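Local coordinates for exocyst complex component EXO70 (Saccharomyces cerevisiae, PDB 2B1E), which acts as a subunit of the exocyst complex, which tethers secretory vesicles to sites of exocytosis, and takes part in assembling that complex, at residues A[496-501]-A[547-552]; A[32-37]-A[87-92]; A[222-227]-A[251-256]. One frame throughout, in Å; residues are numbered along the deposited sequence.

Contact 1: residues A[496-501]-A[547-552]; sequences GFEDLV and HIKYTP
Glu498 OE2 is gripped by two donors from the loop that precedes helix 552-563. Tyr550 OH gives it a hydrogen bond of 2.6 Å from the anti side of the carboxylate, while Lys549 NZ, 2.8 Å from the same OE2, forms a salt bridge from above the plane, 47° out of it. A glutamate suits this place because its extended chain carries the charge off helix 483-504 to the loop. The lysine, also extended, comes from the opposite direction, with its CG anti to the backbone N (chi1 -170°), and its CG lies over one face of the Tyr550 ring. A water bonded to Glu498 OE1 makes a weak link back to the ammonium. Here, in the all-helical rod of Exo70, the loop that turns the chain into its last helix is tied to the side of an earlier one. Next to the charges, Phe497 sets its edge toward the face of Tyr550 in a T-shaped pair, the ring centroids 5.7 Å apart. Replacing Glu498 by an alanine would probably leave the lysine charge without its mate and the phenol without its acceptor. Phe497 also packs on Leu555, Val558 and Leu559 of helix 552-563.

Contact 2: residues A[32-37]-A[87-92]; sequences GINQVG and RVYFIS
Tyr89, on helix 66-94, has more surface buried here than any other residue, and a tyrosine suits the place because its flat ring meets Ile33 and its hydroxyl the amide of Asn34, neighbours on the short helix 33-36. Ile33 spreads along the ring: CD1 touches the root of the side chain, 3.6 Å from Tyr89 CB, and CG2 sits over the middle of one face in a CH-pi contact, 4.0 Å from the ring centroid. Because CG2 of Ile33 is anti to the backbone N and CG1 anti to the carbonyl carbon (chi1 -62°), the two branches reach different parts of the tyrosine, consistent with a branched, purely apolar residue here. The short helix is a single turn between helices 15-30 and 38-56, with Gly32 and Gly37 at its two ends, both at positive phi, where a side chain would jam against the preceding carbonyl. In this all-helical N-terminal region the turn packs against longer helices, Ile33 also touching Leu38 and Tyr41 of helix 38-56 and Leu86 of helix 66-94. At the far end of the ring, Tyr89 OH donates to Asn34 OD1 over 2.6 Å, tilted 22° from the carbonyl plane, with the amide and ring planes 63° apart.

Contact 3: residues A[222-227]-A[251-256]; sequences SAYAKL and ESINDV
Helical segments 222-227 and 251-256 run nearly antiparallel, at 164° between their directions, with axes 12.0 Å apart at closest approach. Tyr224 is a side chain long enough to span that distance: with CG anti to the backbone N (chi1 170°), the ring reaches to the other helix. Its OH lies 2.5 Å from Ser252 OG in a hydrogen bond that either hydroxyl could donate, the serine being small enough to let the phenol oxygen approach the helix. The serine oxygen, near the plane of the ring, is also hydrogen-bonded to Thr184 OG1 of helix 180-201, so a buried polar atom has two partners. Helices 209-233 and 245-259 are successive members of the all-helical stack that builds the rod of Exo70, and helices 180-201 and 268-299 pack against the same tyrosine through Tyr183, Leu187 and Leu271. Branched aliphatic groups pack against the ring. Val256 CG2 lies over one face, offset toward the rim and 3.8 Å from Tyr224 CZ, the two side chains running alongside one another with opposite headings. Ile253 CD1 meets Tyr224 CE2 at 3.7 Å, in plane at the ring's edge, the two side chains lying at about a right angle to each other.

Read from the N terminus, contact 2 comes first: residues 32-37 meet 87-92, closing a loop of 49 residues that takes in helix 38-56 and most of helix 66-94. Contact 3 follows, joining 222-227 to 251-256 and closing a loop of 23 residues, which hold the end of helix 209-233, the connection and the start of helix 245-259. Contact 1 comes last, tying helix 483-504 to the loop before the final helix, with helix 512-537 in between. The three loops are in series, none enclosing or crossing another. Contact 2 belongs to the N-terminal region of Exo70, the other two to the C-terminal one. Contacts 1 and 2 lie on opposite sides of the chain's centre, about 110 Å apart between centres, whereas contact 3 is nearer the middle.

Contact 1: residues A[496-501]-A[547-552]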
ATOM      1  N   GLY A 496      -1.227 -38.622  40.544  1.00 13.96           N
ATOM      2  CA  GLY A 496      -1.022 -37.925  39.291  1.00 12.42           C
ATOM      3  C   GLY A 496      -2.269 -37.177  38.874  1.00 13.13           C
ATOM      4  O   GLY A 496      -2.190 -36.041  38.403  1.00 13.31           O
ATOM      5  N   PHE A 497      -3.422 -37.822  39.050  1.00 12.11           N
ATOM      6  CA  PHE A 497      -4.723 -37.241  38.711  1.00 12.49           C
ATOM      7  C   PHE A 497      -4.981 -35.979  39.546  1.00 12.60           C
ATOM      8  O   PHE A 497      -5.266 -34.905  39.012  1.00 11.23           O
ATOM      9  CB  PHE A 497      -5.842 -38.258  38.996  1.00 12.14           C
ATOM     10  CG  PHE A 497      -7.232 -37.722  38.744  1.00 14.88           C
ATOM     11  CD1 PHE A 497      -7.692 -37.515  37.441  1.00 12.98           C
ATOM     12  CD2 PHE A 497      -8.068 -37.392  39.811  1.00 13.62           C
ATOM     13  CE1 PHE A 497      -8.963 -36.983  37.200  1.00  9.85           C
ATOM     14  CE2 PHE A 497      -9.345 -36.857  39.583  1.00 13.17           C
ATOM     15  CZ  PHE A 497      -9.790 -36.651  38.273  1.00 11.74           C
ATOM     16  N   GLU A 498      -4.893 -36.132  40.863  1.00 13.32           N
ATOM     17  CA  GLU A 498      -5.123 -35.029  41.790  1.00 14.52           C
ATOM     18  C   GLU A 498      -4.162 -33.864  41.573  1.00 15.24           C
ATOM     19  O   GLU A 498      -4.552 -32.699  41.664  1.00 14.39           O
ATOM     20  CB  GLU A 498      -5.036 -35.547  43.233  1.00 16.34           C
ATOM     21  CG  GLU A 498      -6.320 -36.241  43.694  1.00 16.67           C
ATOM     22  CD  GLU A 498      -6.079 -37.308  44.734  1.00 18.91           C
ATOM     23  OE1 GLU A 498      -5.046 -37.239  45.431  1.00 19.25           O
ATOM     24  OE2 GLU A 498      -6.928 -38.217  44.867  1.00 17.47           O
ATOM     25  N   ASP A 499      -2.906 -34.173  41.281  1.00 14.54           N
ATOM     26  CA  ASP A 499      -1.920 -33.124  41.041  1.00 15.53           C
ATOM     27  C   ASP A 499      -2.316 -32.324  39.795  1.00 14.67           C
ATOM     28  O   ASP A 499      -2.209 -31.097  39.781  1.00 10.52           O
ATOM     29  CB  ASP A 499      -0.531 -33.739  40.842  1.00 16.52           C
ATOM     30  CG  ASP A 499       0.572 -32.695  40.796  1.00 18.79           C
ATOM     31  OD1 ASP A 499       1.030 -32.343  39.687  1.00 21.18           O
ATOM     32  OD2 ASP A 499       0.980 -32.227  41.877  1.00 23.04           O
ATOM     33  N   LEU A 500      -2.772 -33.025  38.756  1.00 14.61           N
ATOM     34  CA  LEU A 500      -3.180 -32.372  37.515  1.00 14.55           C
ATOM     35  C   LEU A 500      -4.478 -31.602  37.700  1.00 12.68           C
ATOM     36  O   LEU A 500      -4.628 -30.506  37.168  1.00 14.02           O
ATOM     37  CB  LEU A 500      -3.343 -33.401  36.379  1.00 14.82           C
ATOM     38  CG  LEU A 500      -2.368 -33.337  35.199  1.00 16.83           C
ATOM     39  CD1 LEU A 500      -2.667 -34.459  34.205  1.00 16.35           C
ATOM     40  CD2 LEU A 500      -2.476 -31.980  34.505  1.00 15.76           C
ATOM     41  N   VAL A 501      -5.419 -32.166  38.448  1.00 11.42           N
ATOM     42  CA  VAL A 501      -6.683 -31.470  38.680  1.00 11.16           C
ATOM     43  C   VAL A 501      -6.392 -30.126  39.359  1.00 11.19           C
ATOM     44  O   VAL A 501      -6.899 -29.093  38.944  1.00 10.92           O
ATOM     45  CB  VAL A 501      -7.641 -32.320  39.560  1.00 12.55           C
ATOM     46  CG1 VAL A 501      -8.879 -31.506  39.963  1.00 11.75           C
ATOM     47  CG2 VAL A 501      -8.077 -33.564  38.783  1.00 12.14           C
ATOM     48  N   HIS A 547     -10.329 -49.848  48.948  1.00 25.13           N
ATOM     49  CA  HIS A 547      -8.961 -49.816  48.444  1.00 22.55           C
ATOM     50  C   HIS A 547      -8.780 -48.994  47.185  1.00 21.45           C
ATOM     51  O   HIS A 547      -7.658 -48.763  46.740  1.00 21.55           O
ATOM     52  CB  HIS A 547      -8.470 -51.243  48.203  1.00 24.27           C
ATOM     53  CG  HIS A 547      -8.676 -52.146  49.377  1.00 24.40           C
ATOM     54  ND1 HIS A 547      -9.905 -52.680  49.696  1.00 26.19           N
ATOM     55  CD2 HIS A 547      -7.823 -52.565  50.340  1.00 24.45           C
ATOM     56  CE1 HIS A 547      -9.800 -53.388  50.806  1.00 25.11           C
ATOM     57  NE2 HIS A 547      -8.547 -53.334  51.217  1.00 25.42           N
ATOM     58  N   ILE A 548      -9.890 -48.557  46.611  1.00 19.31           N
ATOM     59  CA  ILE A 548      -9.856 -47.750  45.406  1.00 16.79           C
ATOM     60  C   ILE A 548     -10.584 -46.444  45.701  1.00 16.04           C
ATOM     61  O   ILE A 548     -11.793 -46.427  45.904  1.00 14.53           O
ATOM     62  CB  ILE A 548     -10.533 -48.490  44.247  1.00 15.60           C
ATOM     63  CG1 ILE A 548      -9.717 -49.736  43.888  1.00 13.66           C
ATOM     64  CG2 ILE A 548     -10.661 -47.569  43.050  1.00 18.05           C
ATOM     65  CD1 ILE A 548     -10.429 -50.682  42.926  1.00 13.45           C
ATOM     66  N   LYS A 549      -9.838 -45.346  45.718  1.00 16.96           N
ATOM     67  CA  LYS A 549     -10.412 -44.039  46.026  1.00 16.02           C
ATOM     68  C   LYS A 549     -11.574 -43.589  45.142  1.00 16.27           C
ATOM     69  O   LYS A 549     -12.596 -43.119  45.652  1.00 13.34           O
ATOM     70  CB  LYS A 549      -9.304 -42.970  46.007  1.00 17.25           C
ATOM     71  CG  LYS A 549      -9.726 -41.605  46.543  1.00 18.71           C
ATOM     72  CD  LYS A 549      -8.526 -40.678  46.729  1.00 19.80           C
ATOM     73  CE  LYS A 549      -8.942 -39.333  47.303  1.00 22.10           C
ATOM     74  NZ  LYS A 549      -7.762 -38.458  47.572  1.00 21.60           N
ATOM     75  N   TYR A 550     -11.433 -43.735  43.827  1.00 14.10           N
ATOM     76  CA  TYR A 550     -12.472 -43.289  42.903  1.00 14.78           C
ATOM     77  C   TYR A 550     -13.127 -44.350  42.029  1.00 14.81           C
ATOM     78  O   TYR A 550     -12.445 -45.186  41.429  1.00 13.68           O
ATOM     79  CB  TYR A 550     -11.918 -42.232  41.937  1.00 14.71           C
ATOM     80  CG  TYR A 550     -11.250 -41.034  42.562  1.00 16.19           C
ATOM     81  CD1 TYR A 550     -11.999 -39.978  43.077  1.00 18.32           C
ATOM     82  CD2 TYR A 550      -9.860 -40.934  42.599  1.00 15.32           C
ATOM     83  CE1 TYR A 550     -11.374 -38.845  43.606  1.00 19.24           C
ATOM     84  CE2 TYR A 550      -9.232 -39.813  43.123  1.00 15.46           C
ATOM     85  CZ  TYR A 550      -9.989 -38.773  43.620  1.00 16.71           C
ATOM     86  OH  TYR A 550      -9.359 -37.652  44.108  1.00 20.23           O
ATOM     87  N   THR A 551     -14.452 -44.308  41.949  1.00 13.71           N
ATOM     88  CA  THR A 551     -15.163 -45.196  41.040  1.00 12.62           C
ATOM     89  C   THR A 551     -15.147 -44.333  39.777  1.00 12.87           C
ATOM     90  O   THR A 551     -14.885 -43.124  39.851  1.00 11.27           O
ATOM     91  CB  THR A 551     -16.638 -45.437  41.464  1.00 12.90           C
ATOM     92  OG1 THR A 551     -17.332 -44.185  41.537  1.00 12.72           O
ATOM     93  CG2 THR A 551     -16.694 -46.136  42.810  1.00 15.28           C
ATOM     94  N   PRO A 552     -15.387 -44.929  38.599  1.00 11.90           N
ATOM     95  CA  PRO A 552     -15.365 -44.070  37.416  1.00 12.61           C
ATOM     96  C   PRO A 552     -16.351 -42.904  37.538  1.00 13.19           C
ATOM     97  O   PRO A 552     -16.051 -41.777  37.136  1.00 13.98           O
ATOM     98  CB  PRO A 552     -15.719 -45.034  36.291  1.00 12.67           C
ATOM     99  CG  PRO A 552     -15.037 -46.323  36.759  1.00 12.68           C
ATOM    100  CD  PRO A 552     -15.422 -46.356  38.227  1.00 12.64           C
TER
HETATM  101  O   HOH W   1      -4.390 -39.212  47.219  1.00 26.27           O

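Contact 2: residues A[32-37]-A[87-92]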
ATOM      1  N   GLY A  32      -5.007  48.096 -36.506  1.00 16.40           N
ATOM      2  CA  GLY A  32      -4.979  47.048 -35.502  1.00 17.18           C
ATOM      3  C   GLY A  32      -5.593  45.738 -35.947  1.00 16.37           C
ATOM      4  O   GLY A  32      -6.458  45.709 -36.817  1.00 17.30           O
ATOM      5  N   ILE A  33      -5.149  44.649 -35.330  1.00 15.77           N
ATOM      6  CA  ILE A  33      -5.631  43.315 -35.661  1.00 14.54           C
ATOM      7  C   ILE A  33      -7.148  43.119 -35.593  1.00 15.69           C
ATOM      8  O   ILE A  33      -7.733  42.523 -36.497  1.00 12.89           O
ATOM      9  CB  ILE A  33      -4.948  42.244 -34.756  1.00 15.90           C
ATOM     10  CG1 ILE A  33      -3.435  42.252 -35.008  1.00 14.34           C
ATOM     11  CG2 ILE A  33      -5.532  40.853 -35.048  1.00 12.61           C
ATOM     12  CD1 ILE A  33      -2.625  41.443 -34.018  1.00 16.45           C
ATOM     13  N   ASN A  34      -7.796  43.607 -34.534  1.00 14.28           N
ATOM     14  CA  ASN A  34      -9.243  43.415 -34.426  1.00 14.27           C
ATOM     15  C   ASN A  34     -10.052  44.162 -35.486  1.00 13.65           C
ATOM     16  O   ASN A  34     -11.057  43.653 -35.971  1.00 14.48           O
ATOM     17  CB  ASN A  34      -9.746  43.818 -33.032  1.00 14.95           C
ATOM     18  CG  ASN A  34      -9.299  42.854 -31.942  1.00 16.08           C
ATOM     19  OD1 ASN A  34      -9.275  41.629 -32.133  1.00 11.04           O
ATOM     20  ND2 ASN A  34      -8.965  43.402 -30.782  1.00 15.14           N
ATOM     21  N   GLN A  35      -9.637  45.372 -35.839  1.00 14.98           N
ATOM     22  CA  GLN A  35     -10.380  46.137 -36.844  1.00 15.26           C
ATOM     23  C   GLN A  35     -10.173  45.580 -38.247  1.00 16.15           C
ATOM     24  O   GLN A  35     -11.108  45.492 -39.048  1.00 13.91           O
ATOM     25  CB  GLN A  35      -9.959  47.600 -36.820  1.00 19.85           C
ATOM     26  CG  GLN A  35     -10.929  48.500 -37.561  1.00 24.01           C
ATOM     27  CD  GLN A  35     -10.464  49.929 -37.609  1.00 28.94           C
ATOM     28  OE1 GLN A  35     -10.151  50.528 -36.577  1.00 31.91           O
ATOM     29  NE2 GLN A  35     -10.420  50.495 -38.811  1.00 31.83           N
ATOM     30  N   VAL A  36      -8.938  45.181 -38.527  1.00 12.84           N
ATOM     31  CA  VAL A  36      -8.578  44.636 -39.825  1.00 13.77           C
ATOM     32  C   VAL A  36      -9.093  43.222 -40.027  1.00 11.50           C
ATOM     33  O   VAL A  36      -9.563  42.876 -41.112  1.00 12.78           O
ATOM     34  CB  VAL A  36      -7.039  44.608 -39.994  1.00 13.03           C
ATOM     35  CG1 VAL A  36      -6.670  44.049 -41.366  1.00 13.01           C
ATOM     36  CG2 VAL A  36      -6.477  46.004 -39.807  1.00 13.32           C
ATOM     37  N   GLY A  37      -9.013  42.419 -38.969  1.00  9.96           N
ATOM     38  CA  GLY A  37      -9.405  41.019 -39.033  1.00  9.95           C
ATOM     39  C   GLY A  37      -8.063  40.288 -39.035  1.00 10.78           C
ATOM     40  O   GLY A  37      -7.195  40.599 -39.858  1.00  7.78           O
ATOM     41  N   ARG A  87       2.596  38.912 -31.794  1.00 11.75           N
ATOM     42  CA  ARG A  87       3.043  38.230 -30.591  1.00 11.75           C
ATOM     43  C   ARG A  87       2.300  38.751 -29.370  1.00 11.05           C
ATOM     44  O   ARG A  87       1.894  37.971 -28.518  1.00 10.21           O
ATOM     45  CB  ARG A  87       4.546  38.416 -30.390  1.00 11.97           C
ATOM     46  CG  ARG A  87       5.387  37.709 -31.429  1.00 15.69           C
ATOM     47  CD  ARG A  87       6.876  37.806 -31.113  1.00 17.21           C
ATOM     48  NE  ARG A  87       7.640  37.541 -32.322  1.00 20.46           N
ATOM     49  CZ  ARG A  87       8.109  38.486 -33.130  1.00 22.29           C
ATOM     50  NH1 ARG A  87       7.910  39.769 -32.849  1.00 23.05           N
ATOM     51  NH2 ARG A  87       8.747  38.144 -34.242  1.00 26.14           N
ATOM     52  N   VAL A  88       2.147  40.070 -29.277  1.00 11.58           N
ATOM     53  CA  VAL A  88       1.423  40.678 -28.157  1.00 13.17           C
ATOM     54  C   VAL A  88       0.001  40.110 -28.112  1.00 12.12           C
ATOM     55  O   VAL A  88      -0.517  39.724 -27.057  1.00 12.68           O
ATOM     56  CB  VAL A  88       1.322  42.232 -28.326  1.00 11.08           C
ATOM     57  CG1 VAL A  88       0.383  42.811 -27.268  1.00 10.94           C
ATOM     58  CG2 VAL A  88       2.698  42.857 -28.200  1.00 11.22           C
ATOM     59  N   TYR A  89      -0.623  40.064 -29.277  1.00 12.78           N
ATOM     60  CA  TYR A  89      -1.986  39.562 -29.419  1.00 13.12           C
ATOM     61  C   TYR A  89      -2.071  38.084 -29.021  1.00 13.08           C
ATOM     62  O   TYR A  89      -3.031  37.656 -28.375  1.00  9.53           O
ATOM     63  CB  TYR A  89      -2.436  39.731 -30.872  1.00 11.79           C
ATOM     64  CG  TYR A  89      -3.928  39.635 -31.084  1.00 12.52           C
ATOM     65  CD1 TYR A  89      -4.754  40.729 -30.845  1.00 11.19           C
ATOM     66  CD2 TYR A  89      -4.508  38.460 -31.559  1.00 11.01           C
ATOM     67  CE1 TYR A  89      -6.125  40.663 -31.083  1.00 12.91           C
ATOM     68  CE2 TYR A  89      -5.864  38.379 -31.800  1.00 12.54           C
ATOM     69  CZ  TYR A  89      -6.671  39.488 -31.562  1.00 14.02           C
ATOM     70  OH  TYR A  89      -8.010  39.423 -31.838  1.00 12.26           O
ATOM     71  N   PHE A  90      -1.071  37.316 -29.444  1.00 12.59           N
ATOM     72  CA  PHE A  90      -0.978  35.886 -29.149  1.00 13.75           C
ATOM     73  C   PHE A  90      -0.907  35.671 -27.630  1.00 12.11           C
ATOM     74  O   PHE A  90      -1.669  34.888 -27.051  1.00 12.62           O
ATOM     75  CB  PHE A  90       0.288  35.328 -29.818  1.00 10.67           C
ATOM     76  CG  PHE A  90       0.449  33.824 -29.720  1.00 10.67           C
ATOM     77  CD1 PHE A  90      -0.335  32.963 -30.493  1.00  9.71           C
ATOM     78  CD2 PHE A  90       1.444  33.271 -28.910  1.00 13.25           C
ATOM     79  CE1 PHE A  90      -0.119  31.573 -30.466  1.00 11.59           C
ATOM     80  CE2 PHE A  90       1.667  31.885 -28.874  1.00  9.89           C
ATOM     81  CZ  PHE A  90       0.882  31.038 -29.656  1.00 11.68           C
ATOM     82  N   ILE A  91       0.021  36.376 -27.001  1.00 11.51           N
ATOM     83  CA  ILE A  91       0.239  36.291 -25.561  1.00 12.11           C
ATOM     84  C   ILE A  91      -1.003  36.757 -24.793  1.00 13.19           C
ATOM     85  O   ILE A  91      -1.351  36.215 -23.742  1.00  9.97           O
ATOM     86  CB  ILE A  91       1.460  37.159 -25.164  1.00 11.87           C
ATOM     87  CG1 ILE A  91       2.746  36.538 -25.739  1.00 12.73           C
ATOM     88  CG2 ILE A  91       1.567  37.258 -23.664  1.00 13.43           C
ATOM     89  CD1 ILE A  91       3.989  37.426 -25.598  1.00 14.00           C
ATOM     90  N   SER A  92      -1.677  37.763 -25.324  1.00 11.85           N
ATOM     91  CA  SER A  92      -2.866  38.265 -24.667  1.00 14.17           C
ATOM     92  C   SER A  92      -3.967  37.197 -24.616  1.00 15.04           C
ATOM     93  O   SER A  92      -4.584  36.982 -23.574  1.00 13.22           O
ATOM     94  CB  SER A  92      -3.373  39.511 -25.394  1.00 13.30           C
ATOM     95  OG  SER A  92      -4.557  39.967 -24.790  1.00 16.28           O
TER

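Contact 3: residues A[222-227]-A[251-256]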
ATOM      1  N   SER A 222       8.563  18.086 -12.431  1.00 31.38           N
ATOM      2  CA  SER A 222       9.668  18.361 -11.525  1.00 32.30           C
ATOM      3  C   SER A 222       9.094  18.837 -10.193  1.00 32.30           C
ATOM      4  O   SER A 222       9.518  18.393  -9.129  1.00 34.31           O
ATOM      5  CB  SER A 222      10.583  19.435 -12.125  1.00 33.85           C
ATOM      6  OG  SER A 222      11.737  19.638 -11.326  1.00 36.87           O
ATOM      7  N   ALA A 223       8.113  19.731 -10.267  1.00 31.04           N
ATOM      8  CA  ALA A 223       7.466  20.275  -9.080  1.00 30.29           C
ATOM      9  C   ALA A 223       6.766  19.182  -8.280  1.00 30.53           C
ATOM     10  O   ALA A 223       6.765  19.201  -7.048  1.00 28.90           O
ATOM     11  CB  ALA A 223       6.462  21.343  -9.484  1.00 29.94           C
ATOM     12  N   TYR A 224       6.163  18.236  -8.993  1.00 29.56           N
ATOM     13  CA  TYR A 224       5.458  17.129  -8.360  1.00 29.98           C
ATOM     14  C   TYR A 224       6.443  16.186  -7.688  1.00 30.80           C
ATOM     15  O   TYR A 224       6.301  15.864  -6.506  1.00 30.97           O
ATOM     16  CB  TYR A 224       4.647  16.348  -9.399  1.00 27.63           C
ATOM     17  CG  TYR A 224       4.073  15.049  -8.879  1.00 26.85           C
ATOM     18  CD1 TYR A 224       2.907  15.033  -8.113  1.00 25.46           C
ATOM     19  CD2 TYR A 224       4.706  13.835  -9.140  1.00 26.87           C
ATOM     20  CE1 TYR A 224       2.385  13.835  -7.621  1.00 26.32           C
ATOM     21  CE2 TYR A 224       4.195  12.634  -8.653  1.00 27.88           C
ATOM     22  CZ  TYR A 224       3.034  12.640  -7.896  1.00 27.59           C
ATOM     23  OH  TYR A 224       2.515  11.449  -7.435  1.00 29.03           O
ATOM     24  N   ALA A 225       7.436  15.746  -8.457  1.00 30.73           N
ATOM     25  CA  ALA A 225       8.450  14.825  -7.969  1.00 33.42           C
ATOM     26  C   ALA A 225       9.170  15.364  -6.738  1.00 35.48           C
ATOM     27  O   ALA A 225       9.520  14.598  -5.836  1.00 35.74           O
ATOM     28  CB  ALA A 225       9.455  14.526  -9.072  1.00 33.06           C
ATOM     29  N   LYS A 226       9.395  16.675  -6.696  1.00 36.57           N
ATOM     30  CA  LYS A 226      10.073  17.262  -5.549  1.00 38.37           C
ATOM     31  C   LYS A 226       9.183  17.198  -4.313  1.00 39.19           C
ATOM     32  O   LYS A 226       9.630  16.798  -3.240  1.00 38.98           O
ATOM     33  CB  LYS A 226      10.470  18.715  -5.824  1.00 39.05           C
ATOM     34  CG  LYS A 226      11.127  19.377  -4.620  1.00 40.66           C
ATOM     35  CD  LYS A 226      11.888  20.637  -4.977  1.00 41.38           C
ATOM     36  CE  LYS A 226      12.570  21.208  -3.736  1.00 41.84           C
ATOM     37  NZ  LYS A 226      13.531  22.303  -4.054  1.00 41.68           N
ATOM     38  N   LEU A 227       7.924  17.593  -4.474  1.00 39.46           N
ATOM     39  CA  LEU A 227       6.966  17.573  -3.375  1.00 40.09           C
ATOM     40  C   LEU A 227       6.788  16.126  -2.920  1.00 39.80           C
ATOM     41  O   LEU A 227       6.630  15.849  -1.730  1.00 40.01           O
ATOM     42  CB  LEU A 227       5.628  18.146  -3.848  1.00 41.21           C
ATOM     43  CG  LEU A 227       4.638  18.697  -2.818  1.00 43.83           C
ATOM     44  CD1 LEU A 227       3.378  19.149  -3.544  1.00 44.18           C
ATOM     45  CD2 LEU A 227       4.296  17.642  -1.784  1.00 44.67           C
ATOM     46  N   GLU A 251      -0.389   5.370  -4.971  1.00 33.13           N
ATOM     47  CA  GLU A 251      -1.551   5.615  -5.818  1.00 34.09           C
ATOM     48  C   GLU A 251      -1.371   6.902  -6.627  1.00 33.31           C
ATOM     49  O   GLU A 251      -1.788   6.991  -7.783  1.00 32.99           O
ATOM     50  CB  GLU A 251      -2.805   5.728  -4.951  1.00 36.79           C
ATOM     51  CG  GLU A 251      -4.050   6.136  -5.722  1.00 41.64           C
ATOM     52  CD  GLU A 251      -5.209   6.496  -4.812  1.00 45.22           C
ATOM     53  OE1 GLU A 251      -6.225   7.012  -5.332  1.00 45.57           O
ATOM     54  OE2 GLU A 251      -5.106   6.264  -3.582  1.00 46.08           O
ATOM     55  N   SER A 252      -0.755   7.898  -6.003  1.00 31.65           N
ATOM     56  CA  SER A 252      -0.510   9.179  -6.647  1.00 29.87           C
ATOM     57  C   SER A 252       0.418   9.015  -7.841  1.00 29.22           C
ATOM     58  O   SER A 252       0.045   9.331  -8.973  1.00 29.26           O
ATOM     59  CB  SER A 252       0.107  10.156  -5.647  1.00 30.04           C
ATOM     60  OG  SER A 252       0.293  11.432  -6.230  1.00 30.84           O
ATOM     61  N   ILE A 253       1.627   8.514  -7.590  1.00 26.75           N
ATOM     62  CA  ILE A 253       2.601   8.326  -8.655  1.00 27.96           C
ATOM     63  C   ILE A 253       2.073   7.401  -9.758  1.00 28.16           C
ATOM     64  O   ILE A 253       2.417   7.568 -10.931  1.00 27.10           O
ATOM     65  CB  ILE A 253       3.944   7.767  -8.104  1.00 29.29           C
ATOM     66  CG1 ILE A 253       5.025   7.836  -9.187  1.00 28.32           C
ATOM     67  CG2 ILE A 253       3.772   6.327  -7.641  1.00 28.85           C
ATOM     68  CD1 ILE A 253       5.406   9.245  -9.584  1.00 28.21           C
ATOM     69  N   ASN A 254       1.242   6.428  -9.391  1.00 27.66           N
ATOM     70  CA  ASN A 254       0.676   5.525 -10.388  1.00 27.72           C
ATOM     71  C   ASN A 254      -0.260   6.302 -11.311  1.00 27.21           C
ATOM     72  O   ASN A 254      -0.185   6.174 -12.533  1.00 27.24           O
ATOM     73  CB  ASN A 254      -0.100   4.382  -9.725  1.00 28.18           C
ATOM     74  CG  ASN A 254       0.811   3.325  -9.127  1.00 28.70           C
ATOM     75  OD1 ASN A 254       2.038   3.440  -9.181  1.00 30.25           O
ATOM     76  ND2 ASN A 254       0.213   2.288  -8.557  1.00 28.01           N
ATOM     77  N   ASP A 255      -1.146   7.103 -10.726  1.00 26.30           N
ATOM     78  CA  ASP A 255      -2.083   7.896 -11.520  1.00 26.81           C
ATOM     79  C   ASP A 255      -1.358   8.865 -12.459  1.00 25.92           C
ATOM     80  O   ASP A 255      -1.768   9.054 -13.605  1.00 24.95           O
ATOM     81  CB  ASP A 255      -3.035   8.680 -10.611  1.00 28.63           C
ATOM     82  CG  ASP A 255      -4.074   7.790  -9.942  1.00 32.87           C
ATOM     83  OD1 ASP A 255      -4.241   6.632 -10.388  1.00 34.28           O
ATOM     84  OD2 ASP A 255      -4.732   8.250  -8.979  1.00 32.98           O
ATOM     85  N   VAL A 256      -0.283   9.477 -11.975  1.00 23.83           N
ATOM     86  CA  VAL A 256       0.466  10.415 -12.797  1.00 25.20           C
ATOM     87  C   VAL A 256       1.161   9.678 -13.933  1.00 25.41           C
ATOM     88  O   VAL A 256       1.104  10.110 -15.081  1.00 22.04           O
ATOM     89  CB  VAL A 256       1.517  11.195 -11.963  1.00 26.65           C
ATOM     90  CG1 VAL A 256       2.412  12.020 -12.879  1.00 29.19           C
ATOM     91  CG2 VAL A 256       0.815  12.111 -10.976  1.00 26.32           C
TER